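Local coordinates for conserved domain protein (Porphyromonas gingivalis, PDB 3PNN) that probably acts as a glycosyltransferase, forming glycosidic linkages in the cytoplasm through an alpha/beta/alpha Rossmann-like domain, at residues F53-S58 / V77-Q82; T7-A12 / H105-G110; G20-L25 / R64-T69; T34-S39 / I121-F126. One frame throughout, in Å; residues are numbered along the deposited sequence.

Interactions 1, 2 and 4 all reach the parallel strands of the Rossmann-like domain, whereas interaction 3, whose centre is about 19 Å from the centre of the chain, is peripheral and only partly buried. Interaction 1 is built from backbone hydrogen bonds between neighbouring strands 50-55 and 77-81, with a polar and aromatic end. Interaction 2 is buried and lacks hydrogen bonds: strand 7-11 meets helix 103-108 through apolar groups and one ring edge. Interaction 4, also buried, joins helix 35-46 to the end of strand 118-122 and adds two bridging waters. Interaction 3 is purely aliphatic. It meets interaction 4 where Ile67 CG2 lies 3.7 Å from SE of selenomethionine Met36.

Interaction 1. Residues F53-S58 / V77-Q82; sequences FVIRHS and VELVFQ
His57 and Phe81 both carry CG anti to the carbonyl carbon (chi1 -73° and -61°), which lays one ring over the face of the other; Gln82 instead has CG anti to the backbone N, which runs its extended chain alongside Arg56. The two rings form an offset stack, with planes 6° apart and centroids separated by 3.9 Å; His57 CE1 comes to 3.4 Å from Phe81 CG. Arg56 grips Gln82 OE1 side-on, with NE at 3.1 Å and NH2 at 3.0 Å. The oxygen lies in the guanidinium plane, yet both donors approach it from the same face of the amide. Upstream, strands 50-55 and 77-81 pair in parallel as the two strands of the beta-alpha-beta unit whose crossover is helix 60-71. One rung is Val80 N to Phe53 O at 2.9 Å; another is Gln82 N to Ile55 O at 2.8 Å. On one side of the sheet Ile55 CD1 packs 3.7 Å from Phe81 CE1, while on the other Val54 CB meets Val80 CG2 at 3.7 Å. Gln82 NE2 also bonds His105, and Arg56 NH2 a glycerol, probably from the crystallisation liquor. The amide oxygen, accepting from two donors, probably stabilises the Arg56 cation without neutralising it.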
loop_
_atom_site.group_PDB
_atom_site.type_symbol
_atom_site.label_atom_id
_atom_site.label_comp_id
_atom_site.label_asym_id
_atom_site.label_seq_id
_atom_site.Cartn_x
_atom_site.Cartn_y
_atom_site.Cartn_z
ATOM N N PHE A 53 -6.792 6.547 -8.064
ATOM C CA PHE A 53 -5.333 6.626 -8.062
ATOM C C PHE A 53 -4.914 7.971 -7.515
ATOM O O PHE A 53 -5.394 9.002 -7.988
ATOM C CB PHE A 53 -4.768 6.505 -9.489
ATOM C CG PHE A 53 -5.078 5.182 -10.150
ATOM C CD1 PHE A 53 -4.228 4.094 -9.973
ATOM C CD2 PHE A 53 -6.220 5.032 -10.926
ATOM C CE1 PHE A 53 -4.506 2.862 -10.582
ATOM C CE2 PHE A 53 -6.518 3.801 -11.537
ATOM C CZ PHE A 53 -5.658 2.719 -11.363
ATOM N N VAL A 54 -4.015 7.978 -6.535
ATOM C CA VAL A 54 -3.347 9.239 -6.210
ATOM C C VAL A 54 -2.046 9.310 -7.018
ATOM O O VAL A 54 -1.213 8.407 -6.945
ATOM C CB VAL A 54 -3.081 9.415 -4.698
ATOM C CG1 VAL A 54 -2.316 8.223 -4.128
ATOM C CG2 VAL A 54 -2.355 10.746 -4.437
ATOM N N ILE A 55 -1.907 10.367 -7.810
ATOM C CA ILE A 55 -0.714 10.588 -8.620
ATOM C C ILE A 55 -0.247 12.026 -8.390
ATOM O O ILE A 55 -0.702 12.680 -7.448
ATOM C CB ILE A 55 -0.996 10.363 -10.125
ATOM C CG1 ILE A 55 -2.045 11.349 -10.645
ATOM C CG2 ILE A 55 -1.439 8.913 -10.402
ATOM C CD1 ILE A 55 -2.043 11.450 -12.193
ATOM N N ARG A 56 0.664 12.521 -9.230
ATOM C CA ARG A 56 1.023 13.939 -9.188
ATOM C C ARG A 56 0.810 14.569 -10.558
ATOM O O ARG A 56 0.827 13.875 -11.567
ATOM C CB ARG A 56 2.462 14.124 -8.688
ATOM C CG ARG A 56 2.704 13.360 -7.390
ATOM C CD ARG A 56 4.046 13.672 -6.712
ATOM N NE ARG A 56 4.181 12.829 -5.523
ATOM C CZ ARG A 56 5.255 12.099 -5.225
ATOM N NH1 ARG A 56 6.340 12.142 -6.003
ATOM N NH2 ARG A 56 5.253 11.345 -4.129
ATOM N N HIS A 57 0.593 15.882 -10.594
ATOM C CA HIS A 57 0.332 16.558 -11.858
ATOM C C HIS A 57 1.501 16.415 -12.835
ATOM O O HIS A 57 1.295 16.389 -14.043
ATOM C CB HIS A 57 0.037 18.044 -11.631
ATOM C CG HIS A 57 -1.304 18.304 -11.019
ATOM N ND1 HIS A 57 -2.485 18.096 -11.700
ATOM C CD2 HIS A 57 -1.651 18.763 -9.794
ATOM C CE1 HIS A 57 -3.503 18.407 -10.916
ATOM N NE2 HIS A 57 -3.024 18.817 -9.754
ATOM N N SER A 58 2.720 16.314 -12.303
ATOM C CA SER A 58 3.922 16.234 -13.143
ATOM C C SER A 58 3.931 15.055 -14.122
ATOM O O SER A 58 4.647 15.088 -15.123
ATOM C CB SER A 58 5.194 16.208 -12.285
ATOM O OG SER A 58 5.388 14.944 -11.682
ATOM N N VAL A 77 -12.895 4.893 -12.850
ATOM C CA VAL A 77 -11.574 5.319 -12.379
ATOM C C VAL A 77 -11.569 6.809 -12.097
ATOM O O VAL A 77 -12.230 7.566 -12.777
ATOM C CB VAL A 77 -10.459 5.015 -13.391
ATOM C CG1 VAL A 77 -10.385 3.517 -13.679
ATOM C CG2 VAL A 77 -10.668 5.790 -14.686
ATOM N N GLU A 78 -10.815 7.224 -11.084
ATOM C CA GLU A 78 -10.704 8.642 -10.756
ATOM C C GLU A 78 -9.272 8.941 -10.322
ATOM O O GLU A 78 -8.629 8.104 -9.668
ATOM C CB GLU A 78 -11.692 9.031 -9.644
ATOM C CG GLU A 78 -11.421 10.429 -9.080
ATOM C CD GLU A 78 -12.611 11.069 -8.371
ATOM O OE1 GLU A 78 -13.576 10.358 -8.008
ATOM O OE2 GLU A 78 -12.573 12.305 -8.175
ATOM N N LEU A 79 -8.782 10.125 -10.693
ATOM C CA LEU A 79 -7.471 10.604 -10.249
ATOM C C LEU A 79 -7.592 11.661 -9.150
ATOM O O LEU A 79 -8.436 12.555 -9.225
ATOM C CB LEU A 79 -6.692 11.217 -11.414
ATOM C CG LEU A 79 -6.434 10.309 -12.608
ATOM C CD1 LEU A 79 -5.652 11.073 -13.692
ATOM C CD2 LEU A 79 -5.687 9.063 -12.168
ATOM N N VAL A 80 -6.758 11.533 -8.120
ATOM C CA VAL A 80 -6.536 12.609 -7.158
ATOM C C VAL A 80 -5.049 12.924 -7.141
ATOM O O VAL A 80 -4.240 12.133 -7.626
ATOM C CB VAL A 80 -7.066 12.292 -5.731
ATOM C CG1 VAL A 80 -8.569 12.033 -5.779
ATOM C CG2 VAL A 80 -6.321 11.095 -5.083
ATOM N N PHE A 81 -4.687 14.092 -6.619
ATOM C CA PHE A 81 -3.324 14.592 -6.808
ATOM C C PHE A 81 -2.614 14.940 -5.507
ATOM O O PHE A 81 -3.122 15.720 -4.701
ATOM C CB PHE A 81 -3.348 15.822 -7.730
ATOM C CG PHE A 81 -3.890 15.517 -9.091
ATOM C CD1 PHE A 81 -3.049 15.086 -10.102
ATOM C CD2 PHE A 81 -5.253 15.608 -9.340
ATOM C CE1 PHE A 81 -3.554 14.766 -11.362
ATOM C CE2 PHE A 81 -5.768 15.298 -10.586
ATOM C CZ PHE A 81 -4.913 14.875 -11.599
ATOM N N GLN A 82 -1.425 14.380 -5.318
ATOM C CA GLN A 82 -0.618 14.714 -4.143
ATOM C C GLN A 82 0.349 15.823 -4.491
ATOM O O GLN A 82 1.260 15.620 -5.293
ATOM C CB GLN A 82 0.172 13.496 -3.652
ATOM C CG GLN A 82 1.048 13.803 -2.419
ATOM C CD GLN A 82 2.048 12.697 -2.083
ATOM O OE1 GLN A 82 2.590 12.038 -2.975
ATOM N NE2 GLN A 82 2.316 12.511 -0.790
#

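Interaction 2. Residues T7-A12 / H105-G110; sequences TLFVLA and HAVLMG
Phe9 and Leu11 project from strand 7-11, a central strand of the Rossmann-like sheet, onto residues 106-110. The closest approach is polar: Phe9 CE2 lies 3.2 Å from Val107 O, which sits at the ring edge and in its plane. Such a position sets the carbonyl against the slightly positive C-H rim. The same oxygen is already taken by the backbone N of Gly110, at 2.9 Å, so it is not left to the ring alone. With CG anti to the backbone N (chi1 -171°), the Phe9 ring reaches far enough for CZ to come 3.7 Å from Gly110 N; Gly110 has no side chain, which lets the ring come in this close. Strand 7-11 pairs in parallel with strands 50-55 and 118-122 on its two sides. Phe9 points toward segment 105-110, which covers this face of the sheet, with Val54 among the neighbours of the ring. Leu11 follows two residues later and makes a purely apolar contact, its CD2 standing 4.0 Å from Val107 CG2 and 4.3 Å from Ala106 CB. Val107 thus meets both residues: CG1 is 4.2 Å from Phe9 CE2, while CG2 serves Leu11. Beyond it, Phe225 of helix 223-239 also packs against Val107.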
loop_
_atom_site.group_PDB
_atom_site.type_symbol
_atom_site.label_atom_id
_atom_site.label_comp_id
_atom_site.label_asym_id
_atom_site.label_seq_id
_atom_site.Cartn_x
_atom_site.Cartn_y
_atom_site.Cartn_z
ATOM N N THR A 7 -14.139 0.631 -2.587
ATOM C CA THR A 7 -13.248 1.341 -3.480
ATOM C C THR A 7 -11.819 0.820 -3.332
ATOM O O THR A 7 -11.377 0.524 -2.218
ATOM C CB THR A 7 -13.297 2.847 -3.128
ATOM O OG1 THR A 7 -14.589 3.360 -3.486
ATOM C CG2 THR A 7 -12.190 3.652 -3.851
ATOM N N LEU A 8 -11.100 0.690 -4.442
ATOM C CA LEU A 8 -9.663 0.399 -4.387
ATOM C C LEU A 8 -8.861 1.697 -4.589
ATOM O O LEU A 8 -8.956 2.337 -5.630
ATOM C CB LEU A 8 -9.266 -0.640 -5.450
ATOM C CG LEU A 8 -7.768 -0.992 -5.452
ATOM C CD1 LEU A 8 -7.399 -1.726 -4.166
ATOM C CD2 LEU A 8 -7.441 -1.864 -6.646
ATOM N N PHE A 9 -8.070 2.069 -3.591
ATOM C CA PHE A 9 -7.325 3.328 -3.607
ATOM C C PHE A 9 -5.881 2.914 -3.814
ATOM O O PHE A 9 -5.290 2.247 -2.958
ATOM C CB PHE A 9 -7.520 4.044 -2.261
ATOM C CG PHE A 9 -6.974 5.459 -2.204
ATOM C CD1 PHE A 9 -6.420 6.074 -3.314
ATOM C CD2 PHE A 9 -7.043 6.183 -1.012
ATOM C CE1 PHE A 9 -5.933 7.387 -3.249
ATOM C CE2 PHE A 9 -6.562 7.487 -0.946
ATOM C CZ PHE A 9 -6.001 8.085 -2.075
ATOM N N VAL A 10 -5.326 3.272 -4.968
ATOM C CA VAL A 10 -3.976 2.860 -5.322
ATOM C C VAL A 10 -2.962 3.987 -5.107
ATOM O O VAL A 10 -3.101 5.096 -5.660
ATOM C CB VAL A 10 -3.904 2.369 -6.795
ATOM C CG1 VAL A 10 -2.472 1.975 -7.153
ATOM C CG2 VAL A 10 -4.874 1.192 -7.029
ATOM N N LEU A 11 -1.937 3.712 -4.298
ATOM C CA LEU A 11 -0.874 4.693 -4.051
ATOM C C LEU A 11 0.099 4.758 -5.231
ATOM O O LEU A 11 1.068 4.002 -5.294
ATOM C CB LEU A 11 -0.115 4.351 -2.766
ATOM C CG LEU A 11 -0.976 4.299 -1.505
ATOM C CD1 LEU A 11 -0.100 3.962 -0.304
ATOM C CD2 LEU A 11 -1.692 5.636 -1.294
ATOM N N ALA A 12 -0.158 5.676 -6.155
ATOM C CA ALA A 12 0.600 5.742 -7.401
ATOM C C ALA A 12 1.426 7.024 -7.535
ATOM O O ALA A 12 1.921 7.360 -8.613
ATOM C CB ALA A 12 -0.346 5.579 -8.592
ATOM N N HIS A 105 0.033 11.160 3.726
ATOM C CA HIS A 105 -0.378 12.418 3.085
ATOM C C HIS A 105 -1.004 12.120 1.710
ATOM O O HIS A 105 -2.012 12.709 1.332
ATOM C CB HIS A 105 0.788 13.403 2.954
ATOM C CG HIS A 105 0.461 14.634 2.159
ATOM N ND1 HIS A 105 0.910 14.829 0.868
ATOM C CD2 HIS A 105 -0.264 15.734 2.474
ATOM C CE1 HIS A 105 0.475 15.996 0.424
ATOM N NE2 HIS A 105 -0.238 16.567 1.380
ATOM N N ALA A 106 -0.402 11.193 0.975
ATOM C CA ALA A 106 -0.999 10.693 -0.263
ATOM C C ALA A 106 -2.415 10.146 -0.039
ATOM O O ALA A 106 -3.320 10.417 -0.829
ATOM C CB ALA A 106 -0.103 9.636 -0.893
ATOM N N VAL A 107 -2.617 9.383 1.035
ATOM C CA VAL A 107 -3.947 8.878 1.358
ATOM C C VAL A 107 -4.955 10.016 1.581
ATOM O O VAL A 107 -6.097 9.956 1.108
ATOM C CB VAL A 107 -3.929 7.952 2.613
ATOM C CG1 VAL A 107 -5.348 7.642 3.068
ATOM C CG2 VAL A 107 -3.183 6.648 2.308
ATOM N N LEU A 108 -4.541 11.045 2.313
ATOM C CA LEU A 108 -5.410 12.196 2.565
ATOM C C LEU A 108 -5.950 12.823 1.273
ATOM O O LEU A 108 -7.000 13.456 1.281
ATOM C CB LEU A 108 -4.682 13.263 3.390
ATOM C CG LEU A 108 -4.645 13.008 4.898
ATOM C CD1 LEU A 108 -3.720 13.990 5.577
ATOM C CD2 LEU A 108 -6.063 13.104 5.481
HETATM N N MSE A 109 -5.241 12.655 0.165
HETATM C CA MSE A 109 -5.689 13.245 -1.105
HETATM C C MSE A 109 -7.017 12.634 -1.604
HETATM O O MSE A 109 -7.731 13.249 -2.412
HETATM C CB MSE A 109 -4.612 13.103 -2.190
HETATM C CG MSE A 109 -3.272 13.783 -1.834
HETATM SE SE MSE A 109 -3.350 15.704 -1.526
HETATM C CE MSE A 109 -3.573 15.631 0.425
ATOM N N GLY A 110 -7.342 11.436 -1.119
ATOM C CA GLY A 110 -8.568 10.756 -1.517
ATOM C C GLY A 110 -9.807 11.109 -0.694
ATOM O O GLY A 110 -10.888 10.576 -0.925
#

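Interaction 3. Residues G20-L25 / R64-T69; sequences GSLKQL and REKILT
No flat group takes part where Leu22 and Leu25 meet Lys66 and Ile67; the touching surfaces are methyl and methylene groups throughout. The nearest pair is Leu22 CD2 and Lys66 CD, 4.0 Å apart, with the two side chains sliding past each other in opposite directions. Leu22 reaches this position because its CG is anti to the backbone N (chi1 -173°), which carries the branch out towards the helix. The same methyl, CD2, also comes within 4.2 Å of Ile67 CD1 and so touches two successive helix residues. Leu25 does likewise with one methyl: its CD1 lies 4.1 Å from Lys66 CB and 4.2 Å from Ile67 CG1, crossing both side chains at a slant. CB and CD of Lys66 make the contact, and the bend at chi4 (66°) turns NZ away from the loop. No hydrogen bond links the two segments; the loop is nevertheless pinned nearby, where Leu22 N bonds to Glu62 OE1 and the Leu22 side chain rests on Phe63, both one turn earlier in the helix. The helix itself widens into a pi-type turn at 64-68, and Thr69 OG1 donates to Glu65 O at 2.8 Å. Residues 20-25 belong to the long loop between strand 7-11 and helix 35-46, which here lies against helix 60-71. This loop after the first strand, glycine-rich and followed by a lysine, is reminiscent of the nucleotide-binding loop of sugar nucleotidyltransferases, though no nucleotide is bound here.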
loop_
_atom_site.group_PDB
_atom_site.type_symbol
_atom_site.label_atom_id
_atom_site.label_comp_id
_atom_site.label_asym_id
_atom_site.label_seq_id
_atom_site.Cartn_x
_atom_site.Cartn_y
_atom_site.Cartn_z
ATOM N N GLY A 20 9.123 15.296 -14.985
ATOM C CA GLY A 20 7.841 15.514 -15.641
ATOM C C GLY A 20 7.377 14.409 -16.581
ATOM O O GLY A 20 6.733 14.666 -17.600
ATOM N N SER A 21 7.689 13.168 -16.238
ATOM C CA SER A 21 7.264 12.045 -17.054
ATOM C C SER A 21 6.959 10.840 -16.180
ATOM O O SER A 21 7.320 10.799 -15.003
ATOM C CB SER A 21 8.342 11.694 -18.083
ATOM O OG SER A 21 9.496 11.177 -17.446
ATOM N N LEU A 22 6.286 9.857 -16.764
ATOM C CA LEU A 22 5.997 8.609 -16.079
ATOM C C LEU A 22 7.242 7.723 -16.165
ATOM O O LEU A 22 7.909 7.704 -17.199
ATOM C CB LEU A 22 4.824 7.932 -16.781
ATOM C CG LEU A 22 4.201 6.682 -16.186
ATOM C CD1 LEU A 22 3.483 7.024 -14.885
ATOM C CD2 LEU A 22 3.243 6.085 -17.211
ATOM N N LYS A 23 7.573 7.004 -15.094
ATOM C CA LYS A 23 8.695 6.068 -15.170
ATOM C C LYS A 23 8.371 5.019 -16.228
ATOM O O LYS A 23 7.194 4.739 -16.476
ATOM C CB LYS A 23 8.912 5.358 -13.835
ATOM C CG LYS A 23 9.541 6.197 -12.724
ATOM C CD LYS A 23 9.319 5.482 -11.379
ATOM C CE LYS A 23 9.979 6.221 -10.222
ATOM N NZ LYS A 23 9.832 5.402 -8.987
ATOM N N GLN A 24 9.404 4.441 -16.843
ATOM C CA GLN A 24 9.212 3.328 -17.769
ATOM C C GLN A 24 8.324 2.242 -17.166
ATOM O O GLN A 24 8.573 1.763 -16.052
ATOM C CB GLN A 24 10.563 2.730 -18.161
ATOM C CG GLN A 24 11.419 3.653 -19.013
ATOM C CD GLN A 24 10.856 3.833 -20.408
ATOM O OE1 GLN A 24 10.307 2.895 -20.985
ATOM N NE2 GLN A 24 10.986 5.039 -20.957
ATOM N N LEU A 25 7.280 1.858 -17.901
ATOM C CA LEU A 25 6.403 0.778 -17.456
ATOM C C LEU A 25 7.070 -0.566 -17.682
ATOM O O LEU A 25 7.816 -0.740 -18.634
ATOM C CB LEU A 25 5.063 0.834 -18.191
ATOM C CG LEU A 25 4.270 2.111 -17.880
ATOM C CD1 LEU A 25 2.887 2.071 -18.508
ATOM C CD2 LEU A 25 4.168 2.315 -16.387
ATOM N N ARG A 64 -2.627 9.354 -17.824
ATOM C CA ARG A 64 -3.896 9.246 -18.531
ATOM C C ARG A 64 -3.712 8.469 -19.836
ATOM O O ARG A 64 -4.517 7.609 -20.170
ATOM C CB ARG A 64 -4.478 10.632 -18.814
ATOM C CG ARG A 64 -4.935 11.408 -17.556
ATOM C CD ARG A 64 -5.441 12.803 -17.951
ATOM N NE ARG A 64 -5.939 13.580 -16.816
ATOM C CZ ARG A 64 -7.162 13.456 -16.312
ATOM N NH1 ARG A 64 -7.996 12.563 -16.832
ATOM N NH2 ARG A 64 -7.544 14.210 -15.281
ATOM N N GLU A 65 -2.636 8.760 -20.560
ATOM C CA GLU A 65 -2.409 8.131 -21.865
ATOM C C GLU A 65 -2.101 6.640 -21.781
ATOM O O GLU A 65 -2.626 5.839 -22.557
ATOM C CB GLU A 65 -1.237 8.809 -22.587
ATOM C CG GLU A 65 -1.501 10.210 -23.080
ATOM C CD GLU A 65 -0.262 10.830 -23.713
ATOM O OE1 GLU A 65 0.773 10.127 -23.814
ATOM O OE2 GLU A 65 -0.321 12.017 -24.101
ATOM N N LYS A 66 -1.228 6.275 -20.853
ATOM C CA LYS A 66 -0.663 4.930 -20.838
ATOM C C LYS A 66 -1.327 4.010 -19.822
ATOM O O LYS A 66 -1.275 2.793 -19.968
ATOM C CB LYS A 66 0.844 4.989 -20.533
ATOM C CG LYS A 66 1.726 5.585 -21.649
ATOM C CD LYS A 66 3.183 5.635 -21.180
ATOM C CE LYS A 66 4.171 5.710 -22.339
ATOM N NZ LYS A 66 4.046 6.975 -23.094
ATOM N N ILE A 67 -1.927 4.573 -18.781
ATOM C CA ILE A 67 -2.492 3.728 -17.724
ATOM C C ILE A 67 -4.022 3.764 -17.658
ATOM O O ILE A 67 -4.671 2.716 -17.696
ATOM C CB ILE A 67 -1.844 4.036 -16.358
ATOM C CG1 ILE A 67 -0.334 3.738 -16.438
ATOM C CG2 ILE A 67 -2.528 3.236 -15.232
ATOM C CD1 ILE A 67 0.397 3.805 -15.116
ATOM N N LEU A 68 -4.611 4.952 -17.567
ATOM C CA LEU A 68 -6.072 5.029 -17.476
ATOM C C LEU A 68 -6.776 4.404 -18.679
ATOM O O LEU A 68 -7.890 3.890 -18.556
ATOM C CB LEU A 68 -6.559 6.468 -17.288
ATOM C CG LEU A 68 -6.387 7.011 -15.869
ATOM C CD1 LEU A 68 -7.297 8.226 -15.659
ATOM C CD2 LEU A 68 -6.675 5.929 -14.827
ATOM N N THR A 69 -6.141 4.465 -19.846
ATOM C CA THR A 69 -6.742 3.917 -21.055
ATOM C C THR A 69 -6.894 2.400 -20.946
ATOM O O THR A 69 -7.730 1.798 -21.622
ATOM C CB THR A 69 -5.890 4.215 -22.292
ATOM O OG1 THR A 69 -4.530 3.837 -22.024
ATOM C CG2 THR A 69 -5.950 5.695 -22.643
#

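Interaction 4. Residues T34-S39 / I121-F126; sequences TIMDYS and INADDF
Ile35 makes the tightest direct contact, its CG2 lying 3.3 Å from Asp125 O, while CB packs 3.7 Å from Asp124 OD1 with the two side chains at about a right angle. Alongside it, CE of selenomethionine Met36 reaches Ala123 CB at 3.8 Å, its chain bent at the final torsion (chi3 -62°). One turn further on, Tyr38 CB meets the edge of the Phe126 ring, 3.7 Å from CE1, and Ser39 CB touches Ile121 CD1. No direct hydrogen bond crosses the contact; two waters supply the polar links. One accepts from Met36 N and donates to Ala123 O and to Asp124 OD1, the latter at 2.8 Å, thereby satisfying a backbone N-H of the first helical turn. The other accepts from Ser39 OG at 2.8 Å and donates to Asn122 O and Asp125 O, closing a three-way bridge. Behind this first shell, Asn122 ND2 donates to Asp125 OD2, while Asp125 OD1 is held by Trp273 NE1; glycerol molecules, probably from the crystallisation liquor, bond Asp124 and Asp125, which may mark a pocket. The helix start is fixed by a capping box: Asp37 N donates to Thr34 OG1 at 3.1 Å, and Thr34 N returns a bond to Asp37 OD2 at 2.9 Å. Helix 35-46 thus begins against residues 123-126, just beyond strand 118-122, which pairs with strand 7-11. Helix 60-71 borders it at Met36, and helix 282-294 presents Leu289 to both Tyr38 and Phe126.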
loop_
_atom_site.group_PDB
_atom_site.type_symbol
_atom_site.label_atom_id
_atom_site.label_comp_id
_atom_site.label_asym_id
_atom_site.label_seq_id
_atom_site.Cartn_x
_atom_site.Cartn_y
_atom_site.Cartn_z
ATOM N N THR A 34 1.518 -5.121 -16.507
ATOM C CA THR A 34 2.289 -4.653 -15.361
ATOM C C THR A 34 1.777 -5.257 -14.053
ATOM O O THR A 34 0.684 -5.807 -13.999
ATOM C CB THR A 34 2.170 -3.130 -15.215
ATOM O OG1 THR A 34 0.812 -2.797 -14.889
ATOM C CG2 THR A 34 2.559 -2.436 -16.538
ATOM N N ILE A 35 2.557 -5.126 -12.987
ATOM C CA ILE A 35 2.093 -5.591 -11.680
ATOM C C ILE A 35 0.783 -4.908 -11.294
ATOM O O ILE A 35 -0.140 -5.558 -10.795
ATOM C CB ILE A 35 3.153 -5.371 -10.601
ATOM C CG1 ILE A 35 4.269 -6.405 -10.781
ATOM C CG2 ILE A 35 2.529 -5.505 -9.204
ATOM C CD1 ILE A 35 5.450 -6.182 -9.898
HETATM N N MSE A 36 0.696 -3.602 -11.542
HETATM C CA MSE A 36 -0.533 -2.865 -11.263
HETATM C C MSE A 36 -1.735 -3.496 -11.962
HETATM O O MSE A 36 -2.828 -3.586 -11.388
HETATM C CB MSE A 36 -0.398 -1.390 -11.670
HETATM C CG MSE A 36 -1.716 -0.634 -11.546
HETATM SE SE MSE A 36 -1.605 1.108 -12.402
HETATM C CE MSE A 36 -0.217 1.821 -11.259
ATOM N N ASP A 37 -1.532 -3.928 -13.203
ATOM C CA ASP A 37 -2.578 -4.604 -13.971
ATOM C C ASP A 37 -3.110 -5.853 -13.267
ATOM O O ASP A 37 -4.321 -6.089 -13.258
ATOM C CB ASP A 37 -2.071 -5.016 -15.363
ATOM C CG ASP A 37 -1.849 -3.823 -16.300
ATOM O OD1 ASP A 37 -2.423 -2.733 -16.065
ATOM O OD2 ASP A 37 -1.086 -3.995 -17.274
ATOM N N TYR A 38 -2.215 -6.677 -12.721
ATOM C CA TYR A 38 -2.667 -7.853 -11.949
ATOM C C TYR A 38 -3.521 -7.429 -10.749
ATOM O O TYR A 38 -4.543 -8.054 -10.470
ATOM C CB TYR A 38 -1.480 -8.731 -11.517
ATOM C CG TYR A 38 -0.906 -9.439 -12.717
ATOM C CD1 TYR A 38 -1.397 -10.687 -13.113
ATOM C CD2 TYR A 38 0.075 -8.831 -13.503
ATOM C CE1 TYR A 38 -0.906 -11.323 -14.247
ATOM C CE2 TYR A 38 0.579 -9.472 -14.643
ATOM C CZ TYR A 38 0.081 -10.705 -15.009
ATOM O OH TYR A 38 0.561 -11.338 -16.146
ATOM N N SER A 39 -3.131 -6.353 -10.072
ATOM C CA SER A 39 -3.924 -5.869 -8.924
ATOM C C SER A 39 -5.319 -5.445 -9.347
ATOM O O SER A 39 -6.304 -5.796 -8.695
ATOM C CB SER A 39 -3.235 -4.693 -8.233
ATOM O OG SER A 39 -2.075 -5.141 -7.554
ATOM N N ILE A 121 -3.604 0.156 -1.368
ATOM C CA ILE A 121 -2.524 -0.741 -1.776
ATOM C C ILE A 121 -1.428 0.009 -2.515
ATOM O O ILE A 121 -1.650 1.121 -3.018
ATOM C CB ILE A 121 -3.017 -1.887 -2.728
ATOM C CG1 ILE A 121 -3.500 -1.330 -4.075
ATOM C CG2 ILE A 121 -4.092 -2.741 -2.056
ATOM C CD1 ILE A 121 -3.611 -2.405 -5.195
ATOM N N ASN A 122 -0.243 -0.601 -2.580
ATOM C CA ASN A 122 0.852 -0.042 -3.367
ATOM C C ASN A 122 0.618 -0.314 -4.846
ATOM O O ASN A 122 -0.133 -1.235 -5.211
ATOM C CB ASN A 122 2.196 -0.651 -2.962
ATOM C CG ASN A 122 2.656 -0.217 -1.584
ATOM O OD1 ASN A 122 2.292 0.860 -1.092
ATOM N ND2 ASN A 122 3.481 -1.052 -0.954
ATOM N N ALA A 123 1.292 0.458 -5.692
ATOM C CA ALA A 123 1.095 0.383 -7.140
ATOM C C ALA A 123 1.970 -0.663 -7.835
ATOM O O ALA A 123 1.721 -1.013 -8.983
ATOM C CB ALA A 123 1.329 1.764 -7.775
ATOM N N ASP A 124 2.993 -1.162 -7.152
ATOM C CA ASP A 124 3.968 -2.016 -7.825
ATOM C C ASP A 124 4.304 -3.257 -6.994
ATOM O O ASP A 124 5.392 -3.818 -7.114
ATOM C CB ASP A 124 5.234 -1.204 -8.132
ATOM C CG ASP A 124 6.020 -1.748 -9.318
ATOM O OD1 ASP A 124 5.440 -2.443 -10.191
ATOM O OD2 ASP A 124 7.233 -1.457 -9.382
ATOM N N ASP A 125 3.379 -3.662 -6.131
ATOM C CA ASP A 125 3.501 -4.936 -5.411
ATOM C C ASP A 125 2.414 -5.900 -5.866
ATOM O O ASP A 125 1.282 -5.486 -6.134
ATOM C CB ASP A 125 3.395 -4.738 -3.891
ATOM C CG ASP A 125 4.642 -4.107 -3.300
ATOM O OD1 ASP A 125 5.638 -4.821 -3.086
ATOM O OD2 ASP A 125 4.638 -2.889 -3.081
ATOM N N PHE A 126 2.761 -7.184 -5.937
ATOM C CA PHE A 126 1.804 -8.228 -6.277
ATOM C C PHE A 126 1.265 -8.864 -4.999
ATOM O O PHE A 126 2.009 -9.499 -4.236
ATOM C CB PHE A 126 2.446 -9.279 -7.204
ATOM C CG PHE A 126 1.505 -10.375 -7.637
ATOM C CD1 PHE A 126 0.849 -10.311 -8.872
ATOM C CD2 PHE A 126 1.291 -11.486 -6.828
ATOM C CE1 PHE A 126 -0.011 -11.332 -9.285
ATOM C CE2 PHE A 126 0.427 -12.514 -7.229
ATOM C CZ PHE A 126 -0.226 -12.437 -8.458
HETATM O O HOH W 1 3.031 -1.692 -11.401
HETATM O O HOH W 2 -0.060 -3.297 -7.114
#